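Local coordinates for cyclic di-GMP-binding protein XC_3703 (Xanthomonas campestris pv. campestris, PDB 5B7W) that binds the second messenger cyclic di-GMP and regulates bacterial virulence and biofilm formation, promoting DNA binding by a LysR-type transcriptional regulator when the ligand is absent, at residues K133-D136 / D137-A141; E9-K12 / H13-T16; N23-L26 / D27-F30. One frame throughout, in Å; residues are numbered along the deposited sequence.

Contact 1 of 3, residues K133-D136 / D137-A141; sequences KKRD and DLQDA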
ATOM      1  N   LYS A 133      -7.247  -7.900 -27.499  1.00 45.84           N
ATOM      2  CA  LYS A 133      -7.480  -8.963 -28.472  1.00 52.98           C
ATOM      3  C   LYS A 133      -6.434 -10.068 -28.368  1.00 52.70           C
ATOM      4  O   LYS A 133      -6.739 -11.230 -28.662  1.00 60.67           O
ATOM      5  CB  LYS A 133      -7.545  -8.397 -29.900  1.00 58.18           C
ATOM      6  CG  LYS A 133      -6.477  -7.378 -30.313  1.00 67.85           C
ATOM      7  CD  LYS A 133      -5.176  -8.043 -30.739  1.00 75.14           C
ATOM      8  CE  LYS A 133      -4.235  -7.059 -31.419  1.00 75.55           C
ATOM      9  NZ  LYS A 133      -2.830  -7.553 -31.387  1.00 72.28           N
ATOM     10  N   LYS A 134      -5.217  -9.742 -27.936  1.00 49.90           N
ATOM     11  CA  LYS A 134      -4.151 -10.725 -27.792  1.00 52.35           C
ATOM     12  C   LYS A 134      -3.414 -10.520 -26.475  1.00 48.50           C
ATOM     13  O   LYS A 134      -3.482  -9.455 -25.854  1.00 41.48           O
ATOM     14  CB  LYS A 134      -3.162 -10.667 -28.966  1.00 56.83           C
ATOM     15  CG  LYS A 134      -3.717 -11.216 -30.272  1.00 62.85           C
ATOM     16  CD  LYS A 134      -2.604 -11.491 -31.267  1.00 70.31           C
ATOM     17  CE  LYS A 134      -2.903 -12.728 -32.094  1.00 76.76           C
ATOM     18  NZ  LYS A 134      -2.076 -13.887 -31.664  1.00 81.03           N
ATOM     19  N   ARG A 135      -2.703 -11.571 -26.057  1.00 49.80           N
ATOM     20  CA  ARG A 135      -2.024 -11.565 -24.765  1.00 55.48           C
ATOM     21  C   ARG A 135      -0.905 -10.532 -24.711  1.00 55.42           C
ATOM     22  O   ARG A 135      -0.680  -9.921 -23.659  1.00 58.74           O
ATOM     23  CB  ARG A 135      -1.482 -12.964 -24.464  1.00 61.29           C
ATOM     24  CG  ARG A 135      -0.587 -13.050 -23.238  1.00 61.56           C
ATOM     25  CD  ARG A 135      -1.333 -12.673 -21.972  1.00 66.77           C
ATOM     26  NE  ARG A 135      -0.469 -12.743 -20.797  1.00 66.89           N
ATOM     27  CZ  ARG A 135       0.357 -11.772 -20.418  1.00 74.39           C
ATOM     28  NH1 ARG A 135       0.432 -10.651 -21.118  1.00 78.41           N
ATOM     29  NH2 ARG A 135       1.106 -11.923 -19.333  1.00 73.52           N
ATOM     30  N   ASP A 136      -0.205 -10.320 -25.829  1.00 48.81           N
ATOM     31  CA  ASP A 136       0.929  -9.398 -25.836  1.00 48.90           C
ATOM     32  C   ASP A 136       0.493  -7.948 -25.675  1.00 41.27           C
ATOM     33  O   ASP A 136       1.300  -7.102 -25.272  1.00 43.61           O
ATOM     34  CB  ASP A 136       1.732  -9.554 -27.124  1.00 52.05           C
ATOM     35  CG  ASP A 136       2.475 -10.865 -27.191  1.00 57.41           C
ATOM     36  OD1 ASP A 136       3.197 -11.085 -28.186  1.00 61.33           O
ATOM     37  OD2 ASP A 136       2.337 -11.676 -26.250  1.00 62.48           O
ATOM     38  N   ASP A 137      -0.757  -7.627 -26.023  1.00 41.00           N
ATOM     39  CA  ASP A 137      -1.309  -6.321 -25.674  1.00 39.86           C
ATOM     40  C   ASP A 137      -1.505  -6.188 -24.174  1.00 40.98           C
ATOM     41  O   ASP A 137      -1.410  -5.081 -23.632  1.00 43.06           O
ATOM     42  CB  ASP A 137      -2.650  -6.080 -26.374  1.00 33.53           C
ATOM     43  CG  ASP A 137      -2.556  -6.174 -27.880  1.00 48.07           C
ATOM     44  OD1 ASP A 137      -1.442  -6.045 -28.425  1.00 43.53           O
ATOM     45  OD2 ASP A 137      -3.611  -6.350 -28.525  1.00 48.95           O
ATOM     46  N   LEU A 138      -1.800  -7.297 -23.493  1.00 42.17           N
ATOM     47  CA  LEU A 138      -1.987  -7.251 -22.049  1.00 44.69           C
ATOM     48  C   LEU A 138      -0.664  -6.988 -21.342  1.00 51.15           C
ATOM     49  O   LEU A 138      -0.582  -6.135 -20.452  1.00 52.46           O
ATOM     50  CB  LEU A 138      -2.623  -8.554 -21.560  1.00 32.20           C
ATOM     51  CG  LEU A 138      -3.986  -8.918 -22.157  1.00 44.28           C
ATOM     52  CD1 LEU A 138      -4.458 -10.266 -21.631  1.00 40.61           C
ATOM     53  CD2 LEU A 138      -5.016  -7.836 -21.866  1.00 43.19           C
ATOM     54  N   GLN A 139       0.390  -7.706 -21.741  1.00 60.17           N
ATOM     55  CA  GLN A 139       1.714  -7.442 -21.186  1.00 60.02           C
ATOM     56  C   GLN A 139       2.167  -6.025 -21.507  1.00 52.73           C
ATOM     57  O   GLN A 139       2.770  -5.353 -20.663  1.00 52.57           O
ATOM     58  CB  GLN A 139       2.725  -8.461 -21.713  1.00 70.28           C
ATOM     59  CG  GLN A 139       4.172  -8.159 -21.338  1.00 75.76           C
ATOM     60  CD  GLN A 139       4.499  -8.531 -19.903  1.00 78.27           C
ATOM     61  OE1 GLN A 139       4.107  -7.836 -18.964  1.00 76.98           O
ATOM     62  NE2 GLN A 139       5.224  -9.629 -19.726  1.00 81.08           N
ATOM     63  N   ASP A 140       1.883  -5.554 -22.725  1.00 53.21           N
ATOM     64  CA  ASP A 140       2.160  -4.161 -23.060  1.00 52.10           C
ATOM     65  C   ASP A 140       1.461  -3.219 -22.090  1.00 50.92           C
ATOM     66  O   ASP A 140       2.023  -2.190 -21.698  1.00 47.14           O
ATOM     67  CB  ASP A 140       1.733  -3.867 -24.498  1.00 51.47           C
ATOM     68  CG  ASP A 140       2.794  -4.253 -25.511  1.00 53.80           C
ATOM     69  OD1 ASP A 140       3.636  -5.119 -25.193  1.00 54.04           O
ATOM     70  OD2 ASP A 140       2.784  -3.689 -26.626  1.00 48.81           O
ATOM     71  N   ALA A 141       0.237  -3.558 -21.684  1.00 47.91           N
ATOM     72  CA  ALA A 141      -0.426  -2.789 -20.637  1.00 40.20           C
ATOM     73  C   ALA A 141       0.222  -3.041 -19.281  1.00 36.86           C
ATOM     74  O   ALA A 141       0.442  -2.100 -18.510  1.00 37.79           O
ATOM     75  CB  ALA A 141      -1.915  -3.128 -20.597  1.00 38.64           C
TER

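Contact 2 of 3, residues E9-K12 / H13-T16; sequences EVDK and HELT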
ATOM      1  N   GLU A   9      -3.626  -4.791  -3.498  1.00 37.36           N
ATOM      2  CA  GLU A   9      -3.992  -5.545  -2.311  1.00 34.07           C
ATOM      3  C   GLU A   9      -2.765  -5.809  -1.455  1.00 38.76           C
ATOM      4  O   GLU A   9      -1.638  -5.881  -1.951  1.00 34.21           O
ATOM      5  CB  GLU A   9      -4.663  -6.872  -2.682  1.00 35.85           C
ATOM      6  CG  GLU A   9      -5.995  -6.706  -3.389  1.00 44.29           C
ATOM      7  CD  GLU A   9      -6.663  -8.032  -3.691  1.00 46.47           C
ATOM      8  OE1 GLU A   9      -6.024  -9.084  -3.478  1.00 44.86           O
ATOM      9  OE2 GLU A   9      -7.828  -8.021  -4.141  1.00 47.40           O
ATOM     10  N   VAL A  10      -3.007  -5.953  -0.155  1.00 35.95           N
ATOM     11  CA  VAL A  10      -1.981  -6.287   0.821  1.00 33.14           C
ATOM     12  C   VAL A  10      -2.444  -7.524   1.575  1.00 33.59           C
ATOM     13  O   VAL A  10      -3.587  -7.576   2.042  1.00 39.45           O
ATOM     14  CB  VAL A  10      -1.718  -5.123   1.796  1.00 30.51           C
ATOM     15  CG1 VAL A  10      -0.665  -5.512   2.820  1.00 32.39           C
ATOM     16  CG2 VAL A  10      -1.298  -3.875   1.035  1.00 36.36           C
ATOM     17  N   ASP A  11      -1.566  -8.520   1.681  1.00 32.78           N
ATOM     18  CA  ASP A  11      -1.900  -9.735   2.412  1.00 39.86           C
ATOM     19  C   ASP A  11      -2.187  -9.404   3.872  1.00 40.35           C
ATOM     20  O   ASP A  11      -1.371  -8.770   4.549  1.00 32.39           O
ATOM     21  CB  ASP A  11      -0.759 -10.745   2.305  1.00 43.06           C
ATOM     22  CG  ASP A  11      -1.093 -12.074   2.952  1.00 44.49           C
ATOM     23  OD1 ASP A  11      -0.782 -12.249   4.148  1.00 40.12           O
ATOM     24  OD2 ASP A  11      -1.665 -12.945   2.262  1.00 46.42           O
ATOM     25  N   LYS A  12      -3.357  -9.833   4.355  1.00 39.66           N
ATOM     26  CA  LYS A  12      -3.781  -9.451   5.698  1.00 39.70           C
ATOM     27  C   LYS A  12      -2.901 -10.074   6.775  1.00 39.89           C
ATOM     28  O   LYS A  12      -2.703  -9.468   7.834  1.00 35.82           O
ATOM     29  CB  LYS A  12      -5.246  -9.830   5.923  1.00 43.00           C
ATOM     30  CG  LYS A  12      -5.514 -11.326   5.991  1.00 55.24           C
ATOM     31  CD  LYS A  12      -6.770 -11.620   6.795  1.00 62.18           C
ATOM     32  CE  LYS A  12      -6.586 -11.222   8.253  1.00 67.67           C
ATOM     33  NZ  LYS A  12      -7.789 -11.520   9.077  1.00 71.57           N
ATOM     34  N   HIS A  13      -2.363 -11.271   6.531  1.00 43.92           N
ATOM     35  CA  HIS A  13      -1.508 -11.897   7.534  1.00 48.95           C
ATOM     36  C   HIS A  13      -0.142 -11.227   7.587  1.00 41.55           C
ATOM     37  O   HIS A  13       0.368 -10.920   8.671  1.00 46.48           O
ATOM     38  CB  HIS A  13      -1.351 -13.390   7.256  1.00 52.54           C
ATOM     39  CG  HIS A  13      -0.273 -14.031   8.070  1.00 58.70           C
ATOM     40  ND1 HIS A  13      -0.359 -14.166   9.440  1.00 65.03           N
ATOM     41  CD2 HIS A  13       0.929 -14.544   7.716  1.00 61.13           C
ATOM     42  CE1 HIS A  13       0.739 -14.747   9.892  1.00 65.39           C
ATOM     43  NE2 HIS A  13       1.536 -14.986   8.867  1.00 62.00           N
ATOM     44  N   GLU A  14       0.473 -11.002   6.423  1.00 27.00           N
ATOM     45  CA  GLU A  14       1.785 -10.364   6.396  1.00 35.82           C
ATOM     46  C   GLU A  14       1.717  -8.944   6.942  1.00 31.59           C
ATOM     47  O   GLU A  14       2.665  -8.470   7.581  1.00 35.15           O
ATOM     48  CB  GLU A  14       2.347 -10.372   4.974  1.00 40.45           C
ATOM     49  CG  GLU A  14       2.602 -11.763   4.403  1.00 48.06           C
ATOM     50  CD  GLU A  14       3.852 -12.431   4.963  1.00 60.37           C
ATOM     51  OE1 GLU A  14       4.366 -11.987   6.012  1.00 60.68           O
ATOM     52  OE2 GLU A  14       4.324 -13.409   4.345  1.00 66.48           O
ATOM     53  N   LEU A  15       0.603  -8.248   6.701  1.00 30.22           N
ATOM     54  CA  LEU A  15       0.406  -6.942   7.320  1.00 33.61           C
ATOM     55  C   LEU A  15       0.374  -7.064   8.838  1.00 40.43           C
ATOM     56  O   LEU A  15       0.920  -6.212   9.549  1.00 34.47           O
ATOM     57  CB  LEU A  15      -0.882  -6.303   6.801  1.00 32.18           C
ATOM     58  CG  LEU A  15      -1.273  -4.955   7.414  1.00 40.29           C
ATOM     59  CD1 LEU A  15      -0.152  -3.940   7.255  1.00 40.73           C
ATOM     60  CD2 LEU A  15      -2.561  -4.437   6.794  1.00 41.76           C
ATOM     61  N   THR A  16      -0.252  -8.126   9.349  1.00 32.70           N
ATOM     62  CA  THR A  16      -0.266  -8.361  10.789  1.00 33.09           C
ATOM     63  C   THR A  16       1.118  -8.749  11.297  1.00 31.20           C
ATOM     64  O   THR A  16       1.545  -8.289  12.363  1.00 31.79           O
ATOM     65  CB  THR A  16      -1.286  -9.448  11.132  1.00 31.77           C
ATOM     66  OG1 THR A  16      -2.585  -9.046  10.680  1.00 35.66           O
ATOM     67  CG2 THR A  16      -1.331  -9.688  12.634  1.00 36.26           C
TER

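Contact 3 of 3, residues N23-L26 / D27-F30; sequences NREL and DTRF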
ATOM      1  N   ASN A  23       6.478  -4.056  16.681  1.00 28.20           N
ATOM      2  CA  ASN A  23       6.364  -3.940  18.131  1.00 27.72           C
ATOM      3  C   ASN A  23       7.467  -4.723  18.832  1.00 34.39           C
ATOM      4  O   ASN A  23       8.036  -4.251  19.824  1.00 39.96           O
ATOM      5  CB  ASN A  23       4.986  -4.418  18.590  1.00 28.06           C
ATOM      6  CG  ASN A  23       3.910  -3.373  18.380  1.00 30.87           C
ATOM      7  OD1 ASN A  23       4.099  -2.200  18.703  1.00 27.08           O
ATOM      8  ND2 ASN A  23       2.777  -3.790  17.828  1.00 27.61           N
ATOM      9  N   ARG A  24       7.782  -5.919  18.331  1.00 35.04           N
ATOM     10  CA  ARG A  24       8.894  -6.685  18.885  1.00 42.03           C
ATOM     11  C   ARG A  24      10.212  -5.942  18.715  1.00 42.93           C
ATOM     12  O   ARG A  24      11.080  -5.991  19.595  1.00 48.00           O
ATOM     13  CB  ARG A  24       8.967  -8.060  18.220  1.00 46.82           C
ATOM     14  CG  ARG A  24       8.072  -9.113  18.854  1.00 61.46           C
ATOM     15  CD  ARG A  24       8.852  -9.973  19.835  1.00 69.49           C
ATOM     16  NE  ARG A  24       9.846 -10.803  19.158  1.00 70.74           N
ATOM     17  CZ  ARG A  24       9.612 -12.032  18.708  1.00 66.44           C
ATOM     18  NH1 ARG A  24       8.415 -12.581  18.864  1.00 65.33           N
ATOM     19  NH2 ARG A  24      10.575 -12.714  18.104  1.00 66.52           N
ATOM     20  N   GLU A  25      10.374  -5.237  17.594  1.00 37.99           N
ATOM     21  CA  GLU A  25      11.626  -4.530  17.341  1.00 43.83           C
ATOM     22  C   GLU A  25      11.791  -3.343  18.282  1.00 42.03           C
ATOM     23  O   GLU A  25      12.913  -3.023  18.692  1.00 46.45           O
ATOM     24  CB  GLU A  25      11.682  -4.082  15.881  1.00 44.43           C
ATOM     25  CG  GLU A  25      13.080  -3.792  15.372  1.00 52.19           C
ATOM     26  CD  GLU A  25      13.180  -3.911  13.864  1.00 56.50           C
ATOM     27  OE1 GLU A  25      13.145  -2.868  13.179  1.00 59.52           O
ATOM     28  OE2 GLU A  25      13.289  -5.051  13.363  1.00 60.25           O
ATOM     29  N   LEU A  26      10.686  -2.680  18.636  1.00 38.98           N
ATOM     30  CA  LEU A  26      10.760  -1.578  19.591  1.00 37.84           C
ATOM     31  C   LEU A  26      11.213  -2.054  20.962  1.00 39.02           C
ATOM     32  O   LEU A  26      11.920  -1.329  21.670  1.00 44.00           O
ATOM     33  CB  LEU A  26       9.404  -0.884  19.705  1.00 40.89           C
ATOM     34  CG  LEU A  26       9.076   0.196  18.679  1.00 51.02           C
ATOM     35  CD1 LEU A  26       7.741   0.827  19.024  1.00 45.63           C
ATOM     36  CD2 LEU A  26      10.179   1.238  18.640  1.00 58.14           C
ATOM     37  N   ASP A  27      10.814  -3.266  21.355  1.00 42.53           N
ATOM     38  CA  ASP A  27      11.181  -3.807  22.657  1.00 43.71           C
ATOM     39  C   ASP A  27      12.666  -4.123  22.769  1.00 48.88           C
ATOM     40  O   ASP A  27      13.152  -4.337  23.885  1.00 55.42           O
ATOM     41  CB  ASP A  27      10.362  -5.067  22.946  1.00 47.66           C
ATOM     42  CG  ASP A  27       8.868  -4.839  22.805  1.00 55.05           C
ATOM     43  OD1 ASP A  27       8.411  -3.702  23.044  1.00 57.91           O
ATOM     44  OD2 ASP A  27       8.149  -5.799  22.456  1.00 55.99           O
ATOM     45  N   THR A  28      13.393  -4.158  21.653  1.00 52.27           N
ATOM     46  CA  THR A  28      14.821  -4.440  21.658  1.00 59.52           C
ATOM     47  C   THR A  28      15.670  -3.200  21.417  1.00 60.82           C
ATOM     48  O   THR A  28      16.902  -3.296  21.448  1.00 60.05           O
ATOM     49  CB  THR A  28      15.158  -5.498  20.602  1.00 59.20           C
ATOM     50  OG1 THR A  28      14.950  -4.955  19.293  1.00 63.07           O
ATOM     51  CG2 THR A  28      14.282  -6.729  20.779  1.00 54.95           C
ATOM     52  N   ARG A  29      15.055  -2.047  21.175  1.00 53.82           N
ATOM     53  CA  ARG A  29      15.792  -0.823  20.894  1.00 57.08           C
ATOM     54  C   ARG A  29      16.063  -0.068  22.189  1.00 63.43           C
ATOM     55  O   ARG A  29      15.168   0.086  23.028  1.00 51.71           O
ATOM     56  CB  ARG A  29      15.023   0.054  19.908  1.00 63.52           C
ATOM     57  CG  ARG A  29      15.289  -0.302  18.455  1.00 63.80           C
ATOM     58  CD  ARG A  29      16.175   0.740  17.796  1.00 63.00           C
ATOM     59  NE  ARG A  29      15.388   1.821  17.210  1.00 65.15           N
ATOM     60  CZ  ARG A  29      15.833   3.060  17.028  1.00 63.85           C
ATOM     61  NH1 ARG A  29      17.065   3.386  17.397  1.00 60.11           N
ATOM     62  NH2 ARG A  29      15.044   3.976  16.484  1.00 64.11           N
ATOM     63  N   PHE A  30      17.301   0.408  22.339  1.00 72.37           N
ATOM     64  CA  PHE A  30      17.728   0.980  23.611  1.00 79.23           C
ATOM     65  C   PHE A  30      17.127   2.359  23.846  1.00 72.18           C
ATOM     66  O   PHE A  30      16.924   2.750  24.999  1.00 78.96           O
ATOM     67  CB  PHE A  30      19.256   1.053  23.669  1.00 93.89           C
ATOM     68  CG  PHE A  30      19.941  -0.273  23.466  1.00108.08           C
ATOM     69  CD1 PHE A  30      19.274  -1.465  23.706  1.00113.27           C
ATOM     70  CD2 PHE A  30      21.256  -0.324  23.032  1.00112.59           C
ATOM     71  CE1 PHE A  30      19.904  -2.680  23.515  1.00115.49           C
ATOM     72  CE2 PHE A  30      21.892  -1.537  22.841  1.00114.15           C
ATOM     73  CZ  PHE A  30      21.215  -2.716  23.083  1.00115.40           C
TER
HETATM   74  O   HOH W   1      12.827  -0.687  24.158  1.00 51.76           O

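Contact 1 of 3, residues K133-D136 / D137-A141
Lys133 and Asp137 form a local salt bridge where strand 127-132 gives way to helix 135-146, in domain I, one of the two RRM-like domains of this YajQ-family protein. Lys133 NZ stands 3.2 Å from Asp137 OD2, and the same oxygen also lies beside the lysine methylenes, with Lys133 CE 3.0 Å from Asp137 OD2. The lysine curls back to reach it: CG sits between the backbone N and the carbonyl carbon (chi1 45°), and the chain bends at chi2 (82°), then runs extended across the aspartate at about a right angle. Asp137 is buried, and its side chain also touches Lys118.

Behind the salt bridge the helix winds in the usual way. Gln139 N donates to Arg135 O at 3.1 Å, while Asp140 N approaches Asp136 O from well above the carbonyl plane. Lys133, Arg135 and Asp136 probably contact cyclic di-GMP, as judged from related proteins, so the lysine that grips Asp137 would also belong to the ligand site. Arg135 folds along the helix, its chain bent at chi2 (62°), and its guanidinium turns an edge toward Gln139. Nearer the backbone, Arg135 CD comes 4.0 Å from Leu138 CD1, the two side chains crossing at about a right angle.

Contact 2 of 3, residues E9-K12 / H13-T16
From Val10 and Asp11 the backbone arrives extended and turns into helix 12-26 at Lys12, with Asp11 as the N-cap just ahead of the first helical residue. The loop comes from strand 3-7 of domain I, and the helix is the first of domain II. Its opening turn is tied by Leu15 N to Asp11 O, 3.0 Å apart.

The Asp11 side chain holds the cap. With CG anti to the backbone N (chi1 -175°), the carboxylate swings forward over the helix end, and Asp11 OD1 takes the N-H of Glu14 on its anti lone pair, 2.9 Å from Glu14 N, in a nearly straight bond (165°). A weaker, more bent bond runs to the same oxygen from His13 N. The cap thus occupies two amides at the start of the helix, where the helix dipole would be expected to favour a negative charge. Glu14 packs its CG 3.4 Å from Asp11 OD1 but sends its own carboxylate elsewhere, to a salt bridge with Arg71.

On the inner side Val10 and Leu15 bracket the cap as a hydrophobic staple, Val10 CG1 4.1 Å from Leu15 CB, both side chains also resting on Val96. One residue further on, Lys12 O accepts twice: from Thr16 N at 3.2 Å, and from Thr16 OG1 at 2.9 Å.

Contact 3 of 3, residues N23-L26 / D27-F30
Thr28 folds back onto Glu25 just where helix 12-26 of domain II runs into the loop leading to strand 38-42. Thr28 CB lies 3.8 Å from Glu25 O. From there the hydroxyl branch turns back toward the helix end: Thr28 OG1 occupies the position between the backbone N and the carbonyl carbon (chi1 68°) and donates to Glu25 O at 2.9 Å. Thr28 CG2 rests on the neighbouring carbonyl, 3.5 Å from Arg24 O. Thr28 N bonds to the same Glu25 oxygen, on the same face of the carbonyl as OG1, so one residue grips it twice.

Thr28 sits inside a type I turn from Leu26 to Arg29, with Arg29 N donating to Leu26 O at 3.3 Å from far above the carbonyl plane. A water also donates to Leu26 O and Arg29 O, at 2.7 Å each. Leu26 itself packs inward on Met60 and Ile63 of helix 54-70.

Weak bonds from Asp27 N to Asn23 O and Arg24 O bring Asp27 OD2 to 3.1 Å from Asn23 O, acceptor against acceptor. Glu25 O and Leu26 O are thus satisfied by a hydroxyl, turn amides and a water, whereas the Asp27 carboxylate would be expected to be disfavoured by the helix dipole.

Along the chain the order is contact 2, contact 3, contact 1. Contacts 2 and 3 mark the beginning and the end of one helix, 12-26 of domain II, with centres 21 Å apart and nearest atoms about 7 Å apart. Contact 1 belongs to domain I, at the start of helix 135-146; its centre lies 29 Å from that of contact 2 and 47 Å from that of contact 3, on the opposite side of the chain's centre from contact 3. Contact 2 sits nearest the middle, where the chain leaves strand 3-7 of domain I for domain II. Three of the four probable cyclic di-GMP residues lie in contact 1, with Asp161 nearby, while the other two contacts frame a helix of the other domain.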